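Local structure of MHC class I antigen (Anolis carolinensis, 7CPO) at residues A[50-55]-A[61-66]; A[123-128]-A[142-147]; A[199-204]-A[254-259]. The protein probably presents peptides to T cells, holding them in the groove of its alpha 1 and alpha 2 domains while paired with beta2-microglobulin. All blocks are in the same frame, centred on the assembly; numbering follows the deposited sequence.

Contact 1. Residues A[50-55]-A[61-66]; sequences PWISKV and DYWERN
Tyr62 O is gripped by two donors of one residue a helical turn later. Asn66 N reaches it at 3.1 Å as the routine helix bond, and Asn66 ND2 at 2.8 Å with an N-H...O angle of 166°. They arrive from opposite faces of the carbonyl plane, the amide donor lying above it and not on a lone pair. This bond holds Asn66 ND2 over the centre of the Tyr62 ring. The other face of the ring takes Val55: its CG1 makes a CH-pi contact, 3.8 Å from the ring centroid and shifted toward the rim, while CG2 lies 3.6 Å from Tyr62 CD1. With CG anti to the backbone N (chi1 -177°), the Tyr62 ring extends toward segment 50-55, whose residues 52-54 form a 3-10 turn, and meets Val55 just after it. Ile52 packs against the rim of the indole, its CG1 and CG2 each 3.8 Å from Trp63 CH2 and CG2 in the ring plane at its edge. Ile52 CD1 comes 4.0 Å from Tyr62 OH. No hydrogen bond joins the two segments, so apolar packing carries the contact. Their polar groups find partners outside: Tyr62 OH bonds to Tyr173 of helix 152-176 and to Tyr45, and Trp63 NE1 to Glu56. Asn66 OD1 bonds the bound peptide's backbone. The tyrosine cluster is consistent with the A-pocket end of an MHC class I groove.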
loop_
_atom_site.group_PDB
_atom_site.type_symbol
_atom_site.label_atom_id
_atom_site.label_comp_id
_atom_site.label_asym_id
_atom_site.label_seq_id
_atom_site.Cartn_x
_atom_site.Cartn_y
_atom_site.Cartn_z
ATOM N N PRO A 50 7.718 -14.801 8.637
ATOM C CA PRO A 50 8.171 -16.138 9.060
ATOM C C PRO A 50 7.178 -17.244 8.744
ATOM O O PRO A 50 7.580 -18.395 8.541
ATOM C CB PRO A 50 8.362 -15.977 10.581
ATOM C CG PRO A 50 8.525 -14.525 10.795
ATOM C CD PRO A 50 7.634 -13.872 9.774
ATOM N N TRP A 51 5.895 -16.944 8.697
ATOM C CA TRP A 51 4.919 -18.019 8.689
ATOM C C TRP A 51 4.756 -18.668 7.320
ATOM O O TRP A 51 4.268 -19.803 7.250
ATOM C CB TRP A 51 3.569 -17.508 9.214
ATOM C CG TRP A 51 2.969 -16.272 8.548
ATOM C CD1 TRP A 51 2.917 -15.000 9.068
ATOM C CD2 TRP A 51 2.275 -16.209 7.283
ATOM N NE1 TRP A 51 2.245 -14.154 8.204
ATOM C CE2 TRP A 51 1.846 -14.869 7.103
ATOM C CE3 TRP A 51 1.991 -17.149 6.278
ATOM C CZ2 TRP A 51 1.154 -14.446 5.953
ATOM C CZ3 TRP A 51 1.289 -16.726 5.134
ATOM C CH2 TRP A 51 0.878 -15.388 4.991
ATOM N N ILE A 52 5.178 -18.007 6.236
ATOM C CA ILE A 52 4.974 -18.590 4.908
ATOM C C ILE A 52 5.864 -19.810 4.678
ATOM O O ILE A 52 5.556 -20.631 3.801
ATOM C CB ILE A 52 5.153 -17.519 3.804
ATOM C CG1 ILE A 52 4.765 -18.055 2.420
ATOM C CG2 ILE A 52 6.578 -16.949 3.800
ATOM C CD1 ILE A 52 3.420 -18.697 2.351
ATOM N N SER A 53 6.927 -19.998 5.472
ATOM C CA SER A 53 7.726 -21.208 5.282
ATOM C C SER A 53 6.956 -22.470 5.658
ATOM O O SER A 53 7.353 -23.570 5.262
ATOM C CB SER A 53 9.032 -21.145 6.072
ATOM O OG SER A 53 8.792 -21.120 7.466
ATOM N N LYS A 54 5.848 -22.342 6.381
ATOM C CA LYS A 54 5.036 -23.516 6.663
ATOM C C LYS A 54 4.510 -24.179 5.387
ATOM O O LYS A 54 4.094 -25.346 5.427
ATOM C CB LYS A 54 3.871 -23.135 7.567
ATOM C CG LYS A 54 4.258 -22.646 8.949
ATOM C CD LYS A 54 2.972 -22.364 9.735
ATOM C CE LYS A 54 3.272 -21.747 11.074
ATOM N NZ LYS A 54 2.043 -21.287 11.753
ATOM N N VAL A 55 4.521 -23.473 4.255
ATOM C CA VAL A 55 4.088 -24.073 2.997
ATOM C C VAL A 55 5.026 -25.177 2.526
ATOM O O VAL A 55 4.687 -25.913 1.601
ATOM C CB VAL A 55 3.951 -22.980 1.914
ATOM C CG1 VAL A 55 5.309 -22.620 1.345
ATOM C CG2 VAL A 55 3.027 -23.426 0.831
ATOM N N ASP A 61 8.321 -27.459 -3.333
ATOM C CA ASP A 61 8.681 -26.792 -4.581
ATOM C C ASP A 61 8.067 -25.408 -4.717
ATOM O O ASP A 61 8.241 -24.766 -5.763
ATOM C CB ASP A 61 8.263 -27.645 -5.778
ATOM C CG ASP A 61 8.896 -29.026 -5.755
ATOM O OD1 ASP A 61 8.218 -29.984 -5.320
ATOM O OD2 ASP A 61 10.073 -29.142 -6.158
ATOM N N TYR A 62 7.363 -24.944 -3.679
ATOM C CA TYR A 62 6.669 -23.658 -3.699
ATOM C C TYR A 62 7.552 -22.515 -4.203
ATOM O O TYR A 62 7.132 -21.721 -5.056
ATOM C CB TYR A 62 6.160 -23.364 -2.289
ATOM C CG TYR A 62 5.350 -22.106 -2.136
ATOM C CD1 TYR A 62 3.979 -22.093 -2.407
ATOM C CD2 TYR A 62 5.940 -20.930 -1.674
ATOM C CE1 TYR A 62 3.224 -20.934 -2.239
ATOM C CE2 TYR A 62 5.190 -19.764 -1.497
ATOM C CZ TYR A 62 3.834 -19.779 -1.775
ATOM O OH TYR A 62 3.106 -18.626 -1.614
ATOM N N TRP A 63 8.779 -22.410 -3.685
ATOM C CA TRP A 63 9.625 -21.267 -4.019
ATOM C C TRP A 63 10.147 -21.349 -5.454
ATOM O O TRP A 63 10.210 -20.327 -6.152
ATOM C CB TRP A 63 10.763 -21.158 -3.001
ATOM C CG TRP A 63 10.208 -21.019 -1.611
ATOM C CD1 TRP A 63 10.260 -21.945 -0.604
ATOM C CD2 TRP A 63 9.448 -19.911 -1.097
ATOM N NE1 TRP A 63 9.609 -21.467 0.513
ATOM C CE2 TRP A 63 9.097 -20.225 0.230
ATOM C CE3 TRP A 63 9.062 -18.674 -1.622
ATOM C CZ2 TRP A 63 8.363 -19.349 1.030
ATOM C CZ3 TRP A 63 8.343 -17.813 -0.830
ATOM C CH2 TRP A 63 7.994 -18.156 0.483
ATOM N N GLU A 64 10.501 -22.548 -5.927
ATOM C CA GLU A 64 10.940 -22.670 -7.312
ATOM C C GLU A 64 9.794 -22.392 -8.278
ATOM O O GLU A 64 9.966 -21.650 -9.256
ATOM C CB GLU A 64 11.536 -24.057 -7.585
ATOM C CG GLU A 64 12.806 -24.347 -6.833
ATOM C CD GLU A 64 13.914 -23.319 -7.062
ATOM O OE1 GLU A 64 14.162 -22.911 -8.230
ATOM O OE2 GLU A 64 14.539 -22.926 -6.047
ATOM N N ARG A 65 8.621 -22.996 -8.035
ATOM C CA ARG A 65 7.491 -22.802 -8.947
ATOM C C ARG A 65 7.113 -21.326 -9.052
ATOM O O ARG A 65 7.025 -20.778 -10.157
ATOM C CB ARG A 65 6.291 -23.643 -8.501
ATOM C CG ARG A 65 5.191 -23.786 -9.564
ATOM C CD ARG A 65 4.293 -24.978 -9.246
ATOM N NE ARG A 65 3.815 -24.808 -7.899
ATOM C CZ ARG A 65 4.012 -25.661 -6.909
ATOM N NH1 ARG A 65 4.625 -26.804 -7.129
ATOM N NH2 ARG A 65 3.564 -25.363 -5.700
ATOM N N ASN A 66 6.939 -20.652 -7.908
ATOM C CA ASN A 66 6.601 -19.229 -7.931
ATOM C C ASN A 66 7.701 -18.397 -8.579
ATOM O O ASN A 66 7.417 -17.435 -9.307
ATOM C CB ASN A 66 6.340 -18.733 -6.513
ATOM C CG ASN A 66 4.953 -19.090 -5.999
ATOM O OD1 ASN A 66 3.978 -18.393 -6.287
ATOM N ND2 ASN A 66 4.864 -20.155 -5.201
#

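Contact 2. Residues A[123-128]-A[142-147]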
loop_
_atom_site.group_PDB
_atom_site.type_symbol
_atom_site.label_atom_id
_atom_site.label_comp_id
_atom_site.label_asym_id
_atom_site.label_seq_id
_atom_site.Cartn_x
_atom_site.Cartn_y
_atom_site.Cartn_z
ATOM N N ASP A 123 -6.634 2.314 -16.840
ATOM C CA ASP A 123 -7.111 0.969 -17.139
ATOM C C ASP A 123 -6.797 0.585 -18.569
ATOM O O ASP A 123 -6.947 1.389 -19.492
ATOM C CB ASP A 123 -8.620 0.847 -16.930
ATOM C CG ASP A 123 -9.037 1.075 -15.510
ATOM O OD1 ASP A 123 -8.184 0.968 -14.613
ATOM O OD2 ASP A 123 -10.241 1.300 -15.289
ATOM N N TYR A 124 -6.374 -0.662 -18.755
ATOM C CA TYR A 124 -6.167 -1.175 -20.092
ATOM C C TYR A 124 -7.159 -2.281 -20.437
ATOM O O TYR A 124 -7.957 -2.122 -21.369
ATOM C CB TYR A 124 -4.727 -1.649 -20.265
ATOM C CG TYR A 124 -4.486 -2.218 -21.638
ATOM C CD1 TYR A 124 -4.359 -1.386 -22.740
ATOM C CD2 TYR A 124 -4.416 -3.589 -21.839
ATOM C CE1 TYR A 124 -4.160 -1.904 -24.010
ATOM C CE2 TYR A 124 -4.202 -4.120 -23.108
ATOM C CZ TYR A 124 -4.082 -3.274 -24.188
ATOM O OH TYR A 124 -3.887 -3.791 -25.445
ATOM N N ILE A 125 -7.130 -3.402 -19.714
ATOM C CA ILE A 125 -8.050 -4.516 -19.934
ATOM C C ILE A 125 -8.229 -5.244 -18.606
ATOM O O ILE A 125 -7.321 -5.278 -17.767
ATOM C CB ILE A 125 -7.549 -5.466 -21.060
ATOM C CG1 ILE A 125 -8.723 -6.187 -21.725
ATOM C CG2 ILE A 125 -6.480 -6.466 -20.558
ATOM C CD1 ILE A 125 -8.359 -6.880 -23.026
ATOM N N SER A 126 -9.423 -5.796 -18.393
ATOM C CA SER A 126 -9.681 -6.589 -17.196
ATOM C C SER A 126 -10.599 -7.748 -17.547
ATOM O O SER A 126 -11.387 -7.675 -18.489
ATOM C CB SER A 126 -10.290 -5.755 -16.055
ATOM O OG SER A 126 -11.507 -5.142 -16.432
ATOM N N LEU A 127 -10.482 -8.827 -16.793
ATOM C CA LEU A 127 -11.295 -10.003 -17.038
ATOM C C LEU A 127 -12.598 -9.855 -16.278
ATOM O O LEU A 127 -12.591 -9.512 -15.095
ATOM C CB LEU A 127 -10.569 -11.281 -16.606
ATOM C CG LEU A 127 -11.431 -12.543 -16.525
ATOM C CD1 LEU A 127 -11.925 -12.959 -17.919
ATOM C CD2 LEU A 127 -10.647 -13.680 -15.878
ATOM N N ASP A 128 -13.711 -10.077 -16.967
ATOM C CA ASP A 128 -15.006 -10.238 -16.308
ATOM C C ASP A 128 -15.198 -11.738 -16.116
ATOM O O ASP A 128 -15.473 -12.483 -17.066
ATOM C CB ASP A 128 -16.139 -9.608 -17.110
ATOM C CG ASP A 128 -17.488 -9.677 -16.380
ATOM O OD1 ASP A 128 -17.560 -10.310 -15.299
ATOM O OD2 ASP A 128 -18.482 -9.098 -16.891
ATOM N N GLN A 142 -8.735 -3.037 -27.773
ATOM C CA GLN A 142 -9.598 -3.970 -28.493
ATOM C C GLN A 142 -8.797 -4.976 -29.290
ATOM O O GLN A 142 -9.290 -6.080 -29.549
ATOM C CB GLN A 142 -10.578 -3.219 -29.393
ATOM C CG GLN A 142 -11.745 -2.661 -28.597
ATOM C CD GLN A 142 -12.505 -1.595 -29.333
ATOM O OE1 GLN A 142 -12.474 -1.532 -30.564
ATOM N NE2 GLN A 142 -13.186 -0.730 -28.582
ATOM N N ASN A 143 -7.557 -4.641 -29.647
ATOM C CA ASN A 143 -6.650 -5.653 -30.176
ATOM C C ASN A 143 -6.466 -6.790 -29.172
ATOM O O ASN A 143 -6.609 -7.968 -29.511
ATOM C CB ASN A 143 -5.307 -5.005 -30.536
ATOM C CG ASN A 143 -5.450 -3.877 -31.572
ATOM O OD1 ASN A 143 -5.945 -4.093 -32.682
ATOM N ND2 ASN A 143 -5.030 -2.665 -31.198
ATOM N N THR A 144 -6.191 -6.452 -27.915
ATOM C CA THR A 144 -6.014 -7.494 -26.913
ATOM C C THR A 144 -7.328 -8.217 -26.625
ATOM O O THR A 144 -7.342 -9.446 -26.480
ATOM C CB THR A 144 -5.428 -6.888 -25.639
ATOM O OG1 THR A 144 -4.141 -6.327 -25.936
ATOM C CG2 THR A 144 -5.273 -7.947 -24.576
ATOM N N LYS A 145 -8.452 -7.481 -26.574
ATOM C CA LYS A 145 -9.742 -8.109 -26.263
ATOM C C LYS A 145 -10.048 -9.247 -27.213
ATOM O O LYS A 145 -10.831 -10.153 -26.913
ATOM C CB LYS A 145 -10.870 -7.075 -26.314
ATOM C CG LYS A 145 -12.282 -7.645 -26.119
ATOM C CD LYS A 145 -13.281 -6.501 -25.898
ATOM C CE LYS A 145 -14.741 -6.997 -25.861
ATOM N NZ LYS A 145 -14.966 -8.184 -24.954
ATOM N N ARG A 146 -9.392 -9.248 -28.326
ATOM C CA ARG A 146 -9.679 -10.175 -29.384
ATOM C C ARG A 146 -9.139 -11.566 -29.254
ATOM O O ARG A 146 -9.842 -12.573 -29.392
ATOM C CB ARG A 146 -9.076 -9.533 -30.575
ATOM C CG ARG A 146 -10.123 -9.156 -31.357
ATOM C CD ARG A 146 -11.371 -8.743 -30.619
ATOM N NE ARG A 146 -12.021 -8.416 -31.810
ATOM C CZ ARG A 146 -12.104 -7.195 -32.283
ATOM N NH1 ARG A 146 -12.620 -7.034 -33.511
ATOM N NH2 ARG A 146 -11.731 -6.180 -31.535
ATOM N N LYS A 147 -7.829 -11.569 -29.163
ATOM C CA LYS A 147 -7.103 -12.774 -28.890
ATOM C C LYS A 147 -7.643 -13.405 -27.622
ATOM O O LYS A 147 -7.992 -14.592 -27.612
ATOM C CB LYS A 147 -5.638 -12.371 -28.829
ATOM C CG LYS A 147 -5.365 -11.314 -29.927
ATOM C CD LYS A 147 -3.918 -11.247 -30.276
ATOM C CE LYS A 147 -3.181 -10.317 -29.337
ATOM N NZ LYS A 147 -1.714 -10.339 -29.658
#
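Ile125 overlaps the first turns of helix 141-149 with its terminal methyl: CD1 sits 3.6 Å from Thr144 CG2 and 4.1 Å from Lys145 CB. The setting is the alpha 2 half of the MHC class I groove, where a helix lies over the antiparallel sheet. The axes of strand 123-128 and helix 142-147 approach to 8.8 Å and run nearly parallel, 19° apart. A classic beta bulge, in which Tyr124 and Ile125 both face Tyr117, interrupts the strand at this point and is consistent with two consecutive residues meeting the same helix. Ile125 CG1 is anti to the backbone N (chi1 -153°), which extends the chain toward Thr144. Tyr124 takes a different route: its CB does not point at the helix, but its long side chain brings the phenol to Thr144. On Thr144 the hydroxyl and methyl diverge (chi1 -62°), the methyl meeting Ile125 and the hydroxyl meeting Tyr124. Leu84 and Tyr87 of helix 62-87 pack on the Tyr124 side chain as well. The bound peptide uses this corner: its backbone hydrogen-bonds Thr144 OG1 and pairs with Lys147 NZ, consistent with the F-pocket end where a peptide's C terminus is held. Tyr124 OH donates to Thr144 OG1 at 2.6 Å, and that oxygen lies at the edge of the phenol ring, in its plane.

Contact 3. Residues A[199-204]-A[254-259]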
loop_
_atom_site.group_PDB
_atom_site.type_symbol
_atom_site.label_atom_id
_atom_site.label_comp_id
_atom_site.label_asym_id
_atom_site.label_seq_id
_atom_site.Cartn_x
_atom_site.Cartn_y
_atom_site.Cartn_z
ATOM N N GLY A 199 -4.853 33.874 17.115
ATOM C CA GLY A 199 -5.322 33.726 18.485
ATOM C C GLY A 199 -6.284 32.571 18.700
ATOM O O GLY A 199 -7.065 32.551 19.653
ATOM N N MET A 200 -6.239 31.612 17.785
ATOM C CA MET A 200 -6.984 30.370 17.883
ATOM C C MET A 200 -5.999 29.233 18.114
ATOM O O MET A 200 -4.801 29.385 17.892
ATOM C CB MET A 200 -7.806 30.128 16.612
ATOM C CG MET A 200 -8.811 31.227 16.313
ATOM S SD MET A 200 -10.076 31.432 17.586
ATOM C CE MET A 200 -11.312 30.279 17.016
ATOM N N GLU A 201 -6.502 28.095 18.582
ATOM C CA GLU A 201 -5.664 26.926 18.829
ATOM C C GLU A 201 -6.071 25.796 17.900
ATOM O O GLU A 201 -7.254 25.631 17.591
ATOM C CB GLU A 201 -5.778 26.435 20.280
ATOM C CG GLU A 201 -5.033 27.273 21.296
ATOM C CD GLU A 201 -5.246 26.806 22.726
ATOM O OE1 GLU A 201 -6.016 25.842 22.945
ATOM O OE2 GLU A 201 -4.649 27.418 23.634
ATOM N N THR A 202 -5.084 25.019 17.457
ATOM C CA THR A 202 -5.331 23.765 16.752
ATOM C C THR A 202 -5.071 22.610 17.714
ATOM O O THR A 202 -3.964 22.481 18.255
ATOM C CB THR A 202 -4.456 23.624 15.506
ATOM O OG1 THR A 202 -4.674 24.737 14.639
ATOM C CG2 THR A 202 -4.819 22.332 14.752
ATOM N N LEU A 203 -6.093 21.787 17.938
ATOM C CA LEU A 203 -5.959 20.586 18.753
ATOM C C LEU A 203 -5.650 19.397 17.845
ATOM O O LEU A 203 -6.436 19.079 16.941
ATOM C CB LEU A 203 -7.232 20.341 19.566
ATOM C CG LEU A 203 -7.650 21.397 20.607
ATOM C CD1 LEU A 203 -8.786 20.886 21.505
ATOM C CD2 LEU A 203 -6.464 21.861 21.446
ATOM N N ILE A 204 -4.514 18.740 18.081
ATOM C CA ILE A 204 -4.071 17.621 17.249
ATOM C C ILE A 204 -4.275 16.311 17.999
ATOM O O ILE A 204 -3.841 16.164 19.147
ATOM C CB ILE A 204 -2.606 17.775 16.826
ATOM C CG1 ILE A 204 -2.426 19.067 16.035
ATOM C CG2 ILE A 204 -2.163 16.567 16.007
ATOM C CD1 ILE A 204 -0.989 19.377 15.747
ATOM N N LYS A 254 -10.872 30.068 25.000
ATOM C CA LYS A 254 -11.607 29.780 26.220
ATOM C C LYS A 254 -12.502 28.561 26.093
ATOM O O LYS A 254 -13.282 28.298 27.006
ATOM C CB LYS A 254 -12.495 30.959 26.655
ATOM C CG LYS A 254 -11.821 32.337 26.709
ATOM C CD LYS A 254 -11.287 32.661 28.082
ATOM C CE LYS A 254 -12.282 33.549 28.803
ATOM N NZ LYS A 254 -12.315 33.228 30.250
ATOM N N GLU A 255 -12.446 27.817 24.990
ATOM C CA GLU A 255 -13.461 26.801 24.739
ATOM C C GLU A 255 -12.885 25.401 24.618
ATOM O O GLU A 255 -13.595 24.490 24.193
ATOM C CB GLU A 255 -14.261 27.136 23.484
ATOM C CG GLU A 255 -15.747 27.062 23.717
ATOM C CD GLU A 255 -16.547 27.760 22.639
ATOM O OE1 GLU A 255 -17.787 27.820 22.773
ATOM O OE2 GLU A 255 -15.939 28.236 21.658
ATOM N N ARG A 256 -11.632 25.211 25.034
ATOM C CA ARG A 256 -10.913 23.965 24.785
ATOM C C ARG A 256 -11.681 22.735 25.251
ATOM O O ARG A 256 -11.722 21.719 24.546
ATOM C CB ARG A 256 -9.548 24.018 25.474
ATOM C CG ARG A 256 -8.447 23.504 24.598
ATOM C CD ARG A 256 -7.129 23.580 25.285
ATOM N NE ARG A 256 -6.560 24.915 25.202
ATOM C CZ ARG A 256 -6.656 25.823 26.166
ATOM N NH1 ARG A 256 -7.323 25.545 27.289
ATOM N NH2 ARG A 256 -6.087 27.009 26.002
ATOM N N GLU A 257 -12.302 22.813 26.433
ATOM C CA GLU A 257 -12.879 21.660 27.127
ATOM C C GLU A 257 -14.105 21.075 26.434
ATOM O O GLU A 257 -14.624 20.049 26.890
ATOM C CB GLU A 257 -13.263 22.045 28.563
ATOM C CG GLU A 257 -14.514 22.945 28.667
ATOM C CD GLU A 257 -14.268 24.394 28.222
ATOM O OE1 GLU A 257 -13.106 24.759 27.913
ATOM O OE2 GLU A 257 -15.246 25.172 28.179
ATOM N N ARG A 258 -14.611 21.709 25.384
ATOM C CA ARG A 258 -15.734 21.142 24.657
ATOM C C ARG A 258 -15.304 20.064 23.663
ATOM O O ARG A 258 -16.160 19.313 23.182
ATOM C CB ARG A 258 -16.493 22.257 23.928
ATOM C CG ARG A 258 -17.130 23.322 24.833
ATOM C CD ARG A 258 -17.904 24.361 24.018
ATOM N NE ARG A 258 -19.229 23.914 23.588
ATOM C CZ ARG A 258 -19.980 24.545 22.681
ATOM N NH1 ARG A 258 -19.531 25.644 22.087
ATOM N NH2 ARG A 258 -21.176 24.070 22.361
ATOM N N TYR A 259 -14.006 19.957 23.368
ATOM C CA TYR A 259 -13.491 19.093 22.311
ATOM C C TYR A 259 -12.731 17.897 22.877
ATOM O O TYR A 259 -11.852 18.051 23.736
ATOM C CB TYR A 259 -12.587 19.884 21.369
ATOM C CG TYR A 259 -13.318 21.016 20.713
ATOM C CD1 TYR A 259 -13.440 22.248 21.342
ATOM C CD2 TYR A 259 -13.899 20.855 19.474
ATOM C CE1 TYR A 259 -14.120 23.280 20.740
ATOM C CE2 TYR A 259 -14.573 21.880 18.868
ATOM C CZ TYR A 259 -14.683 23.088 19.501
ATOM O OH TYR A 259 -15.362 24.108 18.875
#
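Arg256 reaches back from its 3-10 turn to strand 201-210, and the contact can be followed along its chain. CB stays clear of the strand, at a first torsion (-136°) that falls between the staggered positions. CG is the apolar step: it lies 4.1 Å from both Leu203 CD1 and Leu203 CD2, the two side chains crossing at about a right angle. CD then approaches the acid, 3.4 Å from Glu201 OE1, and a bend at chi3 turns the guanidinium toward the carboxylate. NE and NH2 take one carboxylate oxygen each, which makes a side-on, two-bond salt bridge. Arg256 NH2 meets Glu201 OE2 at 2.8 Å with an almost straight N-H...O angle of 174°, on the syn side of the oxygen and within the guanidinium plane. The partner bond, Arg256 NE to Glu201 OE1, is modelled at 2.5 Å, so short that its exact length is doubtful. The pairing is not flat, since the two planes stand 34° apart. Glu201, extended beyond CG, spends OE2 on a second partner, Arg193 of strand 188-193; its charge is thus shared between two arginines, which should favour the ionised acid.

Farther along the strand from the bridge, Leu203 CD1 rests 3.9 Å from Tyr259 CB, while the Tyr259 hydroxyl leads away to Asp252 and Arg221. Within 254-259, Arg258 NH1 and Glu255 OE1 form their own salt bridge at 2.9 Å. In the immunoglobulin C1-set fold these residues join the two sheets: Leu203, on strand 201-210 of one, and Tyr259, at the start of strand 259-264 of the other, both pack on Trp219 of strand 216-221, and Arg256 also touches Arg193 and Trp276.

In the fold
Contacts 1 and 2 belong to the peptide-binding platform and contact 3 to the immunoglobulin domain. The first two have centres 32 Å apart and nearest atoms about 18 Å apart, yet one element serves both: helix 62-87 begins in contact 1, and its far end brings Leu84 and Tyr87 against contact 2. The same bound peptide is held at each, by Asn66 and Arg65 in contact 1 and by Thr144 and Lys147 in contact 2. Contact 3 stands apart, its centre 53 Å from that of contact 1 and 54 Å from that of contact 2. Beta2-microglobulin also reaches contact 2: its Trp60 hydrogen-bonds Asp123 at the start of segment 123-128.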